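Rab GDP dissociation inhibitor alpha (Naegleria fowleri, PDB 6C87) probably binds prenylated Rab GTPases in their GDP-bound state, slows nucleotide release and retrieves them from membranes for recycling during vesicle transport. Local coordinates at residues 16-21 with 289-294; 45-50 with 259-264; 308-313 with 393-398; 342-347 with 415-420. One frame throughout, in Å; residues are numbered along the deposited sequence.

Interaction 1: 16-21 with 289-294; sequences VVLGTG and KMVVGD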
loop_
_atom_site.group_PDB
_atom_site.type_symbol
_atom_site.label_atom_id
_atom_site.label_comp_id
_atom_site.label_asym_id
_atom_site.label_seq_id
_atom_site.Cartn_x
_atom_site.Cartn_y
_atom_site.Cartn_z
ATOM N N VAL A 16 27.568 -3.316 6.970
ATOM C CA VAL A 16 28.746 -2.496 6.706
ATOM C C VAL A 16 28.527 -1.763 5.388
ATOM O O VAL A 16 28.166 -2.383 4.382
ATOM C CB VAL A 16 30.033 -3.339 6.653
ATOM C CG1 VAL A 16 31.214 -2.474 6.229
ATOM C CG2 VAL A 16 30.306 -3.978 7.990
ATOM N N VAL A 17 28.727 -0.445 5.395
ATOM C CA VAL A 17 28.588 0.394 4.209
ATOM C C VAL A 17 29.969 0.910 3.814
ATOM O O VAL A 17 30.713 1.418 4.662
ATOM C CB VAL A 17 27.621 1.566 4.451
ATOM C CG1 VAL A 17 27.506 2.427 3.192
ATOM C CG2 VAL A 17 26.253 1.048 4.871
ATOM N N LEU A 18 30.293 0.816 2.523
ATOM C CA LEU A 18 31.614 1.167 2.014
ATOM C C LEU A 18 31.499 2.293 0.988
ATOM O O LEU A 18 30.854 2.126 -0.052
ATOM C CB LEU A 18 32.285 -0.063 1.403
ATOM C CG LEU A 18 32.447 -1.238 2.374
ATOM C CD1 LEU A 18 33.130 -2.442 1.725
ATOM C CD2 LEU A 18 33.216 -0.799 3.609
ATOM N N GLY A 19 32.147 3.419 1.267
ATOM C CA GLY A 19 32.139 4.594 0.412
ATOM C C GLY A 19 31.131 5.640 0.862
ATOM O O GLY A 19 30.073 5.328 1.421
ATOM N N THR A 20 31.457 6.914 0.612
ATOM C CA THR A 20 30.607 8.018 1.054
ATOM C C THR A 20 30.073 8.842 -0.116
ATOM O O THR A 20 29.829 10.039 0.028
ATOM C CB THR A 20 31.330 8.941 2.039
ATOM O OG1 THR A 20 32.589 9.366 1.495
ATOM C CG2 THR A 20 31.565 8.217 3.366
ATOM N N GLY A 21 29.873 8.226 -1.281
ATOM C CA GLY A 21 28.997 8.833 -2.261
ATOM C C GLY A 21 27.594 8.971 -1.707
ATOM O O GLY A 21 27.221 8.315 -0.730
ATOM N N LYS A 289 25.819 -9.057 8.552
ATOM C CA LYS A 289 24.883 -9.826 7.745
ATOM C C LYS A 289 24.854 -9.375 6.289
ATOM O O LYS A 289 24.549 -10.184 5.405
ATOM C CB LYS A 289 23.476 -9.730 8.347
ATOM N N MET A 290 25.198 -8.116 6.020
ATOM C CA MET A 290 25.159 -7.550 4.678
ATOM C C MET A 290 26.285 -6.543 4.526
ATOM O O MET A 290 26.803 -6.009 5.510
ATOM C CB MET A 290 23.837 -6.834 4.389
ATOM C CG MET A 290 22.605 -7.695 4.438
ATOM S SD MET A 290 21.129 -6.683 4.606
ATOM C CE MET A 290 19.850 -7.926 4.417
ATOM N N VAL A 291 26.647 -6.266 3.275
ATOM C CA VAL A 291 27.581 -5.194 2.957
ATOM C C VAL A 291 27.009 -4.364 1.813
ATOM O O VAL A 291 26.371 -4.900 0.901
ATOM C CB VAL A 291 28.986 -5.749 2.630
ATOM C CG1 VAL A 291 28.949 -6.642 1.401
ATOM C CG2 VAL A 291 29.982 -4.602 2.455
ATOM N N VAL A 292 27.220 -3.048 1.879
ATOM C CA VAL A 292 26.721 -2.087 0.898
ATOM C C VAL A 292 27.889 -1.215 0.454
ATOM O O VAL A 292 28.700 -0.793 1.284
ATOM C CB VAL A 292 25.580 -1.216 1.482
ATOM C CG1 VAL A 292 25.188 -0.094 0.525
ATOM C CG2 VAL A 292 24.365 -2.070 1.822
ATOM N N GLY A 293 27.992 -0.961 -0.853
ATOM C CA GLY A 293 29.086 -0.126 -1.330
ATOM C C GLY A 293 28.963 0.254 -2.791
ATOM O O GLY A 293 28.126 -0.268 -3.532
ATOM N N ASP A 294 29.841 1.179 -3.202
ATOM C CA ASP A 294 29.888 1.615 -4.589
ATOM C C ASP A 294 30.779 0.676 -5.394
ATOM O O ASP A 294 31.580 -0.064 -4.820
ATOM C CB ASP A 294 30.391 3.062 -4.675
ATOM C CG ASP A 294 31.867 3.204 -4.343
ATOM O OD1 ASP A 294 32.178 3.734 -3.255
ATOM O OD2 ASP A 294 32.719 2.796 -5.167
HETATM O O HOH W 1 30.244 5.673 -2.079
#

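Interaction 2: 45-50 with 259-264; sequences PYYGGE and YMLDKK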
loop_
_atom_site.group_PDB
_atom_site.type_symbol
_atom_site.label_atom_id
_atom_site.label_comp_id
_atom_site.label_asym_id
_atom_site.label_seq_id
_atom_site.Cartn_x
_atom_site.Cartn_y
_atom_site.Cartn_z
ATOM N N PRO A 45 40.601 9.746 2.989
ATOM C CA PRO A 45 40.495 10.683 4.115
ATOM C C PRO A 45 39.459 11.781 3.921
ATOM O O PRO A 45 39.363 12.667 4.776
ATOM C CB PRO A 45 41.910 11.281 4.187
ATOM C CG PRO A 45 42.393 11.238 2.774
ATOM C CD PRO A 45 41.821 9.967 2.188
ATOM N N TYR A 46 38.694 11.755 2.831
ATOM C CA TYR A 46 37.690 12.760 2.507
ATOM C C TYR A 46 36.391 12.062 2.103
ATOM O O TYR A 46 36.363 10.854 1.855
ATOM C CB TYR A 46 38.185 13.686 1.384
ATOM C CG TYR A 46 38.634 12.917 0.155
ATOM C CD1 TYR A 46 39.982 12.650 -0.061
ATOM C CD2 TYR A 46 37.712 12.449 -0.782
ATOM C CE1 TYR A 46 40.407 11.939 -1.173
ATOM C CE2 TYR A 46 38.128 11.729 -1.905
ATOM C CZ TYR A 46 39.481 11.480 -2.095
ATOM O OH TYR A 46 39.916 10.768 -3.199
ATOM N N TYR A 47 35.302 12.827 2.039
ATOM C CA TYR A 47 34.009 12.296 1.623
ATOM C C TYR A 47 33.823 12.342 0.105
ATOM O O TYR A 47 34.398 13.182 -0.591
ATOM C CB TYR A 47 32.863 13.076 2.274
ATOM C CG TYR A 47 32.748 12.928 3.768
ATOM C CD1 TYR A 47 32.559 11.679 4.353
ATOM C CD2 TYR A 47 32.816 14.043 4.600
ATOM C CE1 TYR A 47 32.448 11.542 5.736
ATOM C CE2 TYR A 47 32.709 13.918 5.981
ATOM C CZ TYR A 47 32.530 12.668 6.542
ATOM O OH TYR A 47 32.420 12.552 7.910
ATOM N N GLY A 48 32.973 11.442 -0.402
ATOM C CA GLY A 48 32.399 11.548 -1.721
ATOM C C GLY A 48 33.040 10.689 -2.790
ATOM O O GLY A 48 32.373 10.367 -3.784
ATOM N N GLY A 49 34.311 10.326 -2.627
ATOM C CA GLY A 49 34.983 9.555 -3.660
ATOM C C GLY A 49 35.037 10.321 -4.973
ATOM O O GLY A 49 35.576 11.434 -5.062
ATOM N N GLU A 50 34.491 9.710 -6.025
ATOM C CA GLU A 50 34.482 10.355 -7.329
ATOM C C GLU A 50 33.557 11.563 -7.368
ATOM O O GLU A 50 33.654 12.366 -8.302
ATOM C CB GLU A 50 34.081 9.354 -8.409
ATOM C CG GLU A 50 35.020 8.167 -8.539
ATOM C CD GLU A 50 34.529 7.142 -9.545
ATOM O OE1 GLU A 50 33.311 7.122 -9.832
ATOM O OE2 GLU A 50 35.359 6.357 -10.048
ATOM N N TYR A 259 31.380 7.442 11.283
ATOM C CA TYR A 259 31.874 7.355 9.913
ATOM C C TYR A 259 33.390 7.251 9.987
ATOM O O TYR A 259 34.059 8.178 10.457
ATOM C CB TYR A 259 31.465 8.581 9.096
ATOM C CG TYR A 259 30.173 8.432 8.330
ATOM C CD1 TYR A 259 30.052 8.900 7.026
ATOM C CD2 TYR A 259 29.064 7.844 8.918
ATOM C CE1 TYR A 259 28.854 8.771 6.323
ATOM C CE2 TYR A 259 27.875 7.702 8.229
ATOM C CZ TYR A 259 27.771 8.168 6.937
ATOM O OH TYR A 259 26.571 8.020 6.279
ATOM N N MET A 260 33.934 6.130 9.534
ATOM C CA MET A 260 35.370 5.886 9.610
ATOM C C MET A 260 35.993 6.182 8.252
ATOM O O MET A 260 35.793 5.437 7.289
ATOM C CB MET A 260 35.637 4.452 10.052
ATOM C CG MET A 260 35.042 4.166 11.415
ATOM S SD MET A 260 35.529 2.594 12.137
ATOM C CE MET A 260 34.937 2.861 13.805
ATOM N N LEU A 261 36.751 7.270 8.186
ATOM C CA LEU A 261 37.485 7.653 6.992
ATOM C C LEU A 261 38.918 7.118 7.055
ATOM O O LEU A 261 39.428 6.764 8.120
ATOM C CB LEU A 261 37.492 9.177 6.843
ATOM C CG LEU A 261 36.140 9.866 6.618
ATOM C CD1 LEU A 261 36.331 11.354 6.349
ATOM C CD2 LEU A 261 35.349 9.214 5.490
ATOM N N ASP A 262 39.564 7.069 5.887
ATOM C CA ASP A 262 40.958 6.635 5.775
ATOM C C ASP A 262 41.145 5.207 6.289
ATOM O O ASP A 262 42.177 4.866 6.872
ATOM C CB ASP A 262 41.898 7.606 6.503
ATOM C CG ASP A 262 43.303 7.626 5.912
ATOM O OD1 ASP A 262 43.522 7.028 4.833
ATOM O OD2 ASP A 262 44.194 8.235 6.540
ATOM N N LYS A 263 40.146 4.356 6.061
ATOM C CA LYS A 263 40.196 2.962 6.495
ATOM C C LYS A 263 40.179 2.058 5.266
ATOM O O LYS A 263 39.137 1.886 4.626
ATOM C CB LYS A 263 39.037 2.636 7.440
ATOM N N LYS A 264 41.338 1.486 4.943
ATOM C CA LYS A 264 41.454 0.558 3.827
ATOM C C LYS A 264 40.820 -0.782 4.186
ATOM O O LYS A 264 40.872 -1.233 5.335
ATOM C CB LYS A 264 42.923 0.355 3.444
#

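Interaction 3: 308-313 with 393-398; sequences VIRVIC and YILDTY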
loop_
_atom_site.group_PDB
_atom_site.type_symbol
_atom_site.label_atom_id
_atom_site.label_comp_id
_atom_site.label_asym_id
_atom_site.label_seq_id
_atom_site.Cartn_x
_atom_site.Cartn_y
_atom_site.Cartn_z
ATOM N N VAL A 308 31.507 8.525 -18.761
ATOM C CA VAL A 308 30.858 9.827 -18.689
ATOM C C VAL A 308 31.948 10.887 -18.627
ATOM O O VAL A 308 32.821 10.832 -17.753
ATOM C CB VAL A 308 29.918 9.936 -17.473
ATOM C CG1 VAL A 308 29.469 11.397 -17.241
ATOM C CG2 VAL A 308 28.728 9.012 -17.642
ATOM N N ILE A 309 31.896 11.850 -19.546
ATOM C CA ILE A 309 32.788 13.001 -19.495
ATOM C C ILE A 309 32.077 14.120 -18.757
ATOM O O ILE A 309 30.887 14.379 -18.985
ATOM C CB ILE A 309 33.216 13.460 -20.900
ATOM C CG1 ILE A 309 34.065 14.736 -20.802
ATOM C CG2 ILE A 309 32.014 13.721 -21.788
ATOM C CD1 ILE A 309 34.782 15.114 -22.098
ATOM N N ARG A 310 32.791 14.748 -17.835
ATOM C CA ARG A 310 32.351 15.985 -17.210
ATOM C C ARG A 310 33.453 17.008 -17.419
ATOM O O ARG A 310 34.620 16.733 -17.119
ATOM C CB ARG A 310 32.033 15.782 -15.731
ATOM C CG ARG A 310 30.782 14.947 -15.518
ATOM C CD ARG A 310 30.539 14.684 -14.063
ATOM N NE ARG A 310 29.354 13.864 -13.873
ATOM C CZ ARG A 310 29.365 12.539 -13.779
ATOM N NH1 ARG A 310 30.514 11.882 -13.854
ATOM N NH2 ARG A 310 28.222 11.880 -13.611
ATOM N N VAL A 311 33.097 18.141 -18.020
ATOM C CA VAL A 311 34.024 19.249 -18.228
ATOM C C VAL A 311 33.622 20.375 -17.293
ATOM O O VAL A 311 32.556 20.986 -17.453
ATOM C CB VAL A 311 34.047 19.723 -19.686
ATOM C CG1 VAL A 311 35.059 20.837 -19.830
ATOM C CG2 VAL A 311 34.402 18.569 -20.606
ATOM N N ILE A 312 34.508 20.685 -16.360
ATOM C CA ILE A 312 34.235 21.626 -15.285
ATOM C C ILE A 312 34.856 22.958 -15.682
ATOM O O ILE A 312 36.061 23.031 -15.965
ATOM C CB ILE A 312 34.771 21.086 -13.948
ATOM C CG1 ILE A 312 34.148 19.706 -13.690
ATOM C CG2 ILE A 312 34.465 22.024 -12.801
ATOM C CD1 ILE A 312 34.819 18.896 -12.598
ATOM N N CYS A 313 34.019 23.994 -15.765
ATOM C CA CYS A 313 34.409 25.296 -16.293
ATOM C C CYS A 313 34.187 26.388 -15.262
ATOM O O CYS A 313 33.093 26.502 -14.694
ATOM C CB CYS A 313 33.628 25.635 -17.566
ATOM S SG CYS A 313 33.656 24.346 -18.811
ATOM N N TYR A 393 37.136 15.765 -16.808
ATOM C CA TYR A 393 36.940 14.735 -15.791
ATOM C C TYR A 393 36.153 13.585 -16.419
ATOM O O TYR A 393 34.926 13.654 -16.544
ATOM C CB TYR A 393 36.219 15.323 -14.580
ATOM C CG TYR A 393 36.098 14.396 -13.393
ATOM C CD1 TYR A 393 37.171 13.619 -12.971
ATOM C CD2 TYR A 393 34.906 14.301 -12.691
ATOM C CE1 TYR A 393 37.056 12.776 -11.880
ATOM C CE2 TYR A 393 34.782 13.470 -11.595
ATOM C CZ TYR A 393 35.857 12.703 -11.196
ATOM O OH TYR A 393 35.720 11.868 -10.106
ATOM N N ILE A 394 36.856 12.529 -16.815
ATOM C CA ILE A 394 36.257 11.365 -17.460
ATOM C C ILE A 394 36.260 10.197 -16.478
ATOM O O ILE A 394 37.284 9.909 -15.841
ATOM C CB ILE A 394 37.009 11.011 -18.751
ATOM C CG1 ILE A 394 37.061 12.239 -19.661
ATOM C CG2 ILE A 394 36.336 9.840 -19.450
ATOM C CD1 ILE A 394 37.987 12.089 -20.839
ATOM N N LEU A 395 35.117 9.519 -16.364
ATOM C CA LEU A 395 34.949 8.421 -15.421
ATOM C C LEU A 395 34.312 7.222 -16.104
ATOM O O LEU A 395 33.429 7.373 -16.950
ATOM C CB LEU A 395 34.072 8.836 -14.241
ATOM C CG LEU A 395 34.622 9.867 -13.260
ATOM C CD1 LEU A 395 33.546 10.233 -12.247
ATOM C CD2 LEU A 395 35.873 9.331 -12.566
ATOM N N ASP A 396 34.745 6.034 -15.701
ATOM C CA ASP A 396 34.070 4.808 -16.084
ATOM C C ASP A 396 32.846 4.599 -15.198
ATOM O O ASP A 396 32.864 4.911 -14.001
ATOM C CB ASP A 396 35.028 3.622 -15.951
ATOM C CG ASP A 396 36.181 3.679 -16.947
ATOM O OD1 ASP A 396 35.946 3.932 -18.146
ATOM O OD2 ASP A 396 37.334 3.473 -16.526
ATOM N N THR A 397 31.787 4.054 -15.783
ATOM C CA THR A 397 30.559 3.771 -15.058
ATOM C C THR A 397 30.366 2.263 -14.943
ATOM O O THR A 397 30.788 1.492 -15.815
ATOM C CB THR A 397 29.349 4.423 -15.743
ATOM O OG1 THR A 397 29.230 3.949 -17.088
ATOM C CG2 THR A 397 29.539 5.917 -15.791
ATOM N N TYR A 398 29.755 1.841 -13.837
ATOM C CA TYR A 398 29.614 0.420 -13.561
ATOM C C TYR A 398 28.239 0.135 -12.986
ATOM O O TYR A 398 27.578 1.010 -12.421
ATOM C CB TYR A 398 30.676 -0.096 -12.581
ATOM C CG TYR A 398 32.103 0.020 -13.065
ATOM C CD1 TYR A 398 32.842 1.181 -12.839
ATOM C CD2 TYR A 398 32.711 -1.024 -13.753
ATOM C CE1 TYR A 398 34.147 1.297 -13.278
ATOM C CE2 TYR A 398 34.018 -0.919 -14.196
ATOM C CZ TYR A 398 34.733 0.243 -13.955
ATOM O OH TYR A 398 36.035 0.353 -14.396
HETATM O O HOH W 2 32.907 12.321 -15.318
#

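Interaction 4: 342-347 with 415-420; sequences DIYCCV and YDATTH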
loop_
_atom_site.group_PDB
_atom_site.type_symbol
_atom_site.label_atom_id
_atom_site.label_comp_id
_atom_site.label_asym_id
_atom_site.label_seq_id
_atom_site.Cartn_x
_atom_site.Cartn_y
_atom_site.Cartn_z
ATOM N N ASP A 342 21.715 12.822 -24.302
ATOM C CA ASP A 342 21.595 14.233 -23.974
ATOM C C ASP A 342 22.889 14.739 -23.342
ATOM O O ASP A 342 23.650 13.982 -22.737
ATOM C CB ASP A 342 20.425 14.468 -23.013
ATOM C CG ASP A 342 19.063 14.181 -23.638
ATOM O OD1 ASP A 342 19.000 13.685 -24.790
ATOM O OD2 ASP A 342 18.045 14.445 -22.953
ATOM N N ILE A 343 23.139 16.032 -23.498
ATOM C CA ILE A 343 24.213 16.708 -22.789
ATOM C C ILE A 343 23.564 17.581 -21.735
ATOM O O ILE A 343 22.535 18.221 -21.991
ATOM C CB ILE A 343 25.102 17.567 -23.705
ATOM C CG1 ILE A 343 25.532 16.782 -24.941
ATOM C CG2 ILE A 343 26.319 18.046 -22.921
ATOM C CD1 ILE A 343 26.290 17.630 -25.956
ATOM N N TYR A 344 24.166 17.614 -20.556
ATOM C CA TYR A 344 23.641 18.350 -19.421
ATOM C C TYR A 344 24.660 19.396 -19.012
ATOM O O TYR A 344 25.870 19.146 -19.053
ATOM C CB TYR A 344 23.325 17.406 -18.249
ATOM C CG TYR A 344 22.395 16.282 -18.643
ATOM C CD1 TYR A 344 22.884 15.128 -19.237
ATOM C CD2 TYR A 344 21.019 16.390 -18.453
ATOM C CE1 TYR A 344 22.038 14.111 -19.621
ATOM C CE2 TYR A 344 20.160 15.368 -18.832
ATOM C CZ TYR A 344 20.681 14.230 -19.418
ATOM O OH TYR A 344 19.853 13.200 -19.808
ATOM N N CYS A 345 24.171 20.586 -18.685
ATOM C CA CYS A 345 25.018 21.630 -18.119
ATOM C C CYS A 345 24.281 22.278 -16.958
ATOM O O CYS A 345 23.188 22.826 -17.137
ATOM C CB CYS A 345 25.403 22.682 -19.162
ATOM S SG CYS A 345 26.473 23.968 -18.463
ATOM N N CYS A 346 24.875 22.218 -15.774
ATOM C CA CYS A 346 24.359 22.933 -14.619
ATOM C C CYS A 346 25.357 24.003 -14.210
ATOM O O CYS A 346 26.574 23.799 -14.286
ATOM C CB CYS A 346 24.087 21.997 -13.441
ATOM S SG CYS A 346 25.558 21.265 -12.744
ATOM N N VAL A 347 24.831 25.152 -13.805
ATOM C CA VAL A 347 25.639 26.308 -13.456
ATOM C C VAL A 347 25.321 26.681 -12.021
ATOM O O VAL A 347 24.149 26.807 -11.655
ATOM C CB VAL A 347 25.378 27.491 -14.401
ATOM C CG1 VAL A 347 26.325 28.638 -14.072
ATOM C CG2 VAL A 347 25.510 27.044 -15.850
ATOM N N TYR A 415 27.199 7.158 -10.977
ATOM C CA TYR A 415 26.298 8.261 -11.267
ATOM C C TYR A 415 26.317 8.556 -12.764
ATOM O O TYR A 415 27.386 8.682 -13.371
ATOM C CB TYR A 415 26.683 9.489 -10.446
ATOM C CG TYR A 415 26.590 9.209 -8.970
ATOM C CD1 TYR A 415 25.357 9.069 -8.355
ATOM C CD2 TYR A 415 27.733 9.062 -8.195
ATOM C CE1 TYR A 415 25.257 8.794 -7.003
ATOM C CE2 TYR A 415 27.646 8.795 -6.842
ATOM C CZ TYR A 415 26.405 8.655 -6.247
ATOM O OH TYR A 415 26.303 8.380 -4.894
ATOM N N ASP A 416 25.129 8.654 -13.356
ATOM C CA ASP A 416 25.019 8.938 -14.776
ATOM C C ASP A 416 25.236 10.428 -15.020
ATOM O O ASP A 416 25.444 11.218 -14.090
ATOM C CB ASP A 416 23.679 8.430 -15.318
ATOM C CG ASP A 416 22.460 9.141 -14.713
ATOM O OD1 ASP A 416 22.570 10.278 -14.206
ATOM O OD2 ASP A 416 21.370 8.529 -14.721
ATOM N N ALA A 417 25.176 10.813 -16.298
ATOM C CA ALA A 417 25.538 12.165 -16.711
ATOM C C ALA A 417 24.493 13.214 -16.342
ATOM O O ALA A 417 24.820 14.405 -16.327
ATOM C CB ALA A 417 25.776 12.200 -18.220
ATOM N N THR A 418 23.260 12.813 -16.043
ATOM C CA THR A 418 22.211 13.784 -15.767
ATOM C C THR A 418 22.600 14.695 -14.609
ATOM O O THR A 418 23.292 14.292 -13.667
ATOM C CB THR A 418 20.886 13.083 -15.445
ATOM O OG1 THR A 418 20.975 12.424 -14.171
ATOM C CG2 THR A 418 20.556 12.054 -16.522
ATOM N N THR A 419 22.133 15.942 -14.688
ATOM C CA THR A 419 22.333 16.938 -13.645
ATOM C C THR A 419 21.096 17.090 -12.759
ATOM O O THR A 419 20.831 18.176 -12.234
ATOM C CB THR A 419 22.723 18.283 -14.261
ATOM O OG1 THR A 419 21.847 18.581 -15.356
ATOM C CG2 THR A 419 24.140 18.230 -14.778
ATOM N N HIS A 420 20.321 16.020 -12.604
ATOM C CA HIS A 420 19.275 15.947 -11.595
ATOM C C HIS A 420 19.332 14.555 -10.973
ATOM O O HIS A 420 19.991 13.651 -11.493
ATOM C CB HIS A 420 17.892 16.286 -12.172
ATOM C CG HIS A 420 17.613 15.667 -13.505
ATOM N ND1 HIS A 420 17.201 14.359 -13.646
ATOM C CD2 HIS A 420 17.675 16.179 -14.757
ATOM C CE1 HIS A 420 17.018 14.094 -14.928
ATOM N NE2 HIS A 420 17.301 15.180 -15.624
#

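Interaction 1: 16-21 with 289-294
Met290 opens the pairing: its carbonyl O accepts the N-H of Val16 at 3.2 Å, and from there strand 290-293 runs parallel to strand 16-18, with the two axes 19° apart. Val291 follows, level with Val16. Its CG2 branch, anti to the backbone N, passes the Val16 carbonyl and meets Leu18 CD1 at 3.9 Å, the two side chains slanting across one another. Val292 turns to the other face of the sheet and lies alongside Val17, both pointing the same way, with Val292 CB 4.1 Å from Val17 CG2. Its backbone straddles Val17: Val292 N donates to Val16 O (2.8 Å), while Val292 O accepts from Leu18 N (2.6 Å). Gly293, level with Leu18, brings its CA to 3.1 Å from Leu18 O in a CA-H...O contact. At Asp294 the ladder fades, since Asp294 N makes only a weak bond to Leu18 O. The carboxylate then takes over, its CG folded back between backbone N and carbonyl carbon (chi1 71°). A water donates to Asp294 OD1 and accepts from Gly21 N at 2.7 Å, while Asp294 OD2 bonds Ser296. A central parallel strand, a Gly19-Thr20-Gly21 turn and Gly21 as N-cap of helix 22-33 are the marks of a Rossmann-like dinucleotide-binding fold, consistent with the clan of this family.

Interaction 2: 45-50 with 259-264
Tyr47 and Leu261 carry this contact, the tyrosine side chain crossing the leucine at about a right angle. Followed outward from CB, the tyrosine first sets CG anti to its carbonyl carbon (chi1 -67°), which swings the ring toward segment 259-264. The CD1-CE1-CZ side of the ring then does the touching, partly through its face. Tyr47 CD1 lies 3.9 Å from Leu261 CD2. The next atom, Tyr47 CE1, has two partners: Leu261 CD2 at 3.7 Å and Tyr259 CD1 at 3.8 Å. Further out, Tyr47 CZ meets the other leucine methyl, CD1, at 4.0 Å. That methyl stands over one ring face, 4.1 Å from the centroid and 19° off the normal, a CH-pi contact placed somewhat toward the rim. Tyr259 is used differently: Tyr47 CE1 arrives at the edge of its ring, close to its plane. The leucine is also wedged against the backbone, with Leu261 CD1 3.7 Å from Pro45 O. Beyond it the contact thins toward the surface, where Asp262 CB packs 4.1 Å from Pro45 CA, and the backbone of Asp262 pairs with Asn44. Pro245 and Ala249 of helix 243-254 also pack on Tyr47, whereas Tyr259 meets the ring of His40. The arrangement joins the loop after the second strand of the Rossmann-like sheet to an edge strand, 259-260; as in related GDIs, the Tyr-Tyr-Gly-Gly loop probably lies on the Rab-binding side.

Interaction 3: 308-313 with 393-398
Val308 and Leu395 bond to each other through both backbone groups, Val308 N to Leu395 O at 2.9 Å and Leu395 N to Val308 O at 3.0 Å. Arg310 and Tyr393 form the next such pair, so two hydrogen-bonded antiparallel pairs bracket the non-hydrogen-bonded pair Ile309-Ile394, with the strand axes 159° apart. The dense side is the face bearing Val308, Arg310, Tyr393 and Leu395. Here the Arg310 chain, extended from CG to NE, carries its guanidinium back over Val308 CG1, which lies under one face. Leu395 CD1 touches Arg310 NH1 at 3.8 Å, and Leu395 CG sits over a face of the Tyr393 ring. Thr397 continues this row, its CG2 3.7 Å from Val308 CG2, while its OG1 bonds Thr305. A water also lies on this side: it accepts from Arg310 NH1 at 2.8 Å and donates to Val308 O and to Tyr393 O (2.7 Å), so each of those carbonyls serves a strand N-H and the water together. The opposite face is looser. The side-chain contact there is between Ile309 CG1 and Ile394 CG1, which meet 4.1 Å apart at an oblique angle, and Ile394 is exposed to solvent. On its other edge strand 302-315 bonds strand 360-367, through the backbones of Ile309 with Thr366 and Val311 with Val364. It therefore lies between strands 389-400 and 360-367 in the mixed sheet, with helix 378-384 packing on Val311 and Cys313 further along the isoleucine face.

Interaction 4: 342-347 with 415-420
Tyr344 lays its ring over the backbone of Thr418: Thr418 CA stands 3.6 Å from the ring centroid and just 5° off the normal, a nearly centred CH-pi contact. With CG anti to the carbonyl carbon (chi1 -55°), the ring leans out from strand 343-347 and runs alongside the threonine, both side chains pointing the same way. At the tip Thr418 CG2 meets Tyr344 OH at 3.6 Å. Ala417 meets the ring at CD1, its carbonyl O 3.6 Å away and obliquely placed; that carbonyl also accepts a hydrogen bond from Ser365 OG. At the root of the ring, Thr419 OG1 packs 3.5 Å from Tyr344 CB while its hydrogen bond goes to Gln329. Thr419 CG2 faces the next inward residue of the strand, lying 3.9 Å from Cys346 SG. The contact is therefore made by packing, and the loop is braced by polar bonds within itself and to its surroundings. Thr418 OG1 donates to Asp416 OD1 at 2.7 Å, on the syn side but 27° out of the carboxylate plane, and Thr418 N adds a weak bond to the same oxygen, in the manner of an Asx turn. Lys87 forms a salt bridge with Asp416 OD1 and also bonds Thr418 O, which would tend to favour the charged carboxylate. The buried loop 415-420, between strand 409-411 of the parallel sheet and helix 422-436, thus packs against the mixed sheet, consistent with the two-sheet domain of GDI proteins, which resembles that of FAD-dependent monooxygenases.

Interactions 1 and 2 share the parallel sheet, with centres 12 Å apart; Thr20 OG1 of the glycine turn bonds Gly48 N at 2.8 Å. Interactions 3 and 4 share the mixed sheet, their centres 10 Å apart, and are joined by Arg310 NH2, which makes weak hydrogen bonds to the carbonyls of Asp416 and Tyr415, and by Val308 CG1 against Ala417 CB (3.9 Å). Two further links join the parallel-sheet contacts to the mixed-sheet ones. Glu50 O bonds Tyr393 OH at 2.8 Å, joining interactions 2 and 3, and Tyr415 OH packs 3.5 Å from Gly21 C, joining interactions 1 and 4. The four contacts thus form one connected set; no ligand site is defined among them.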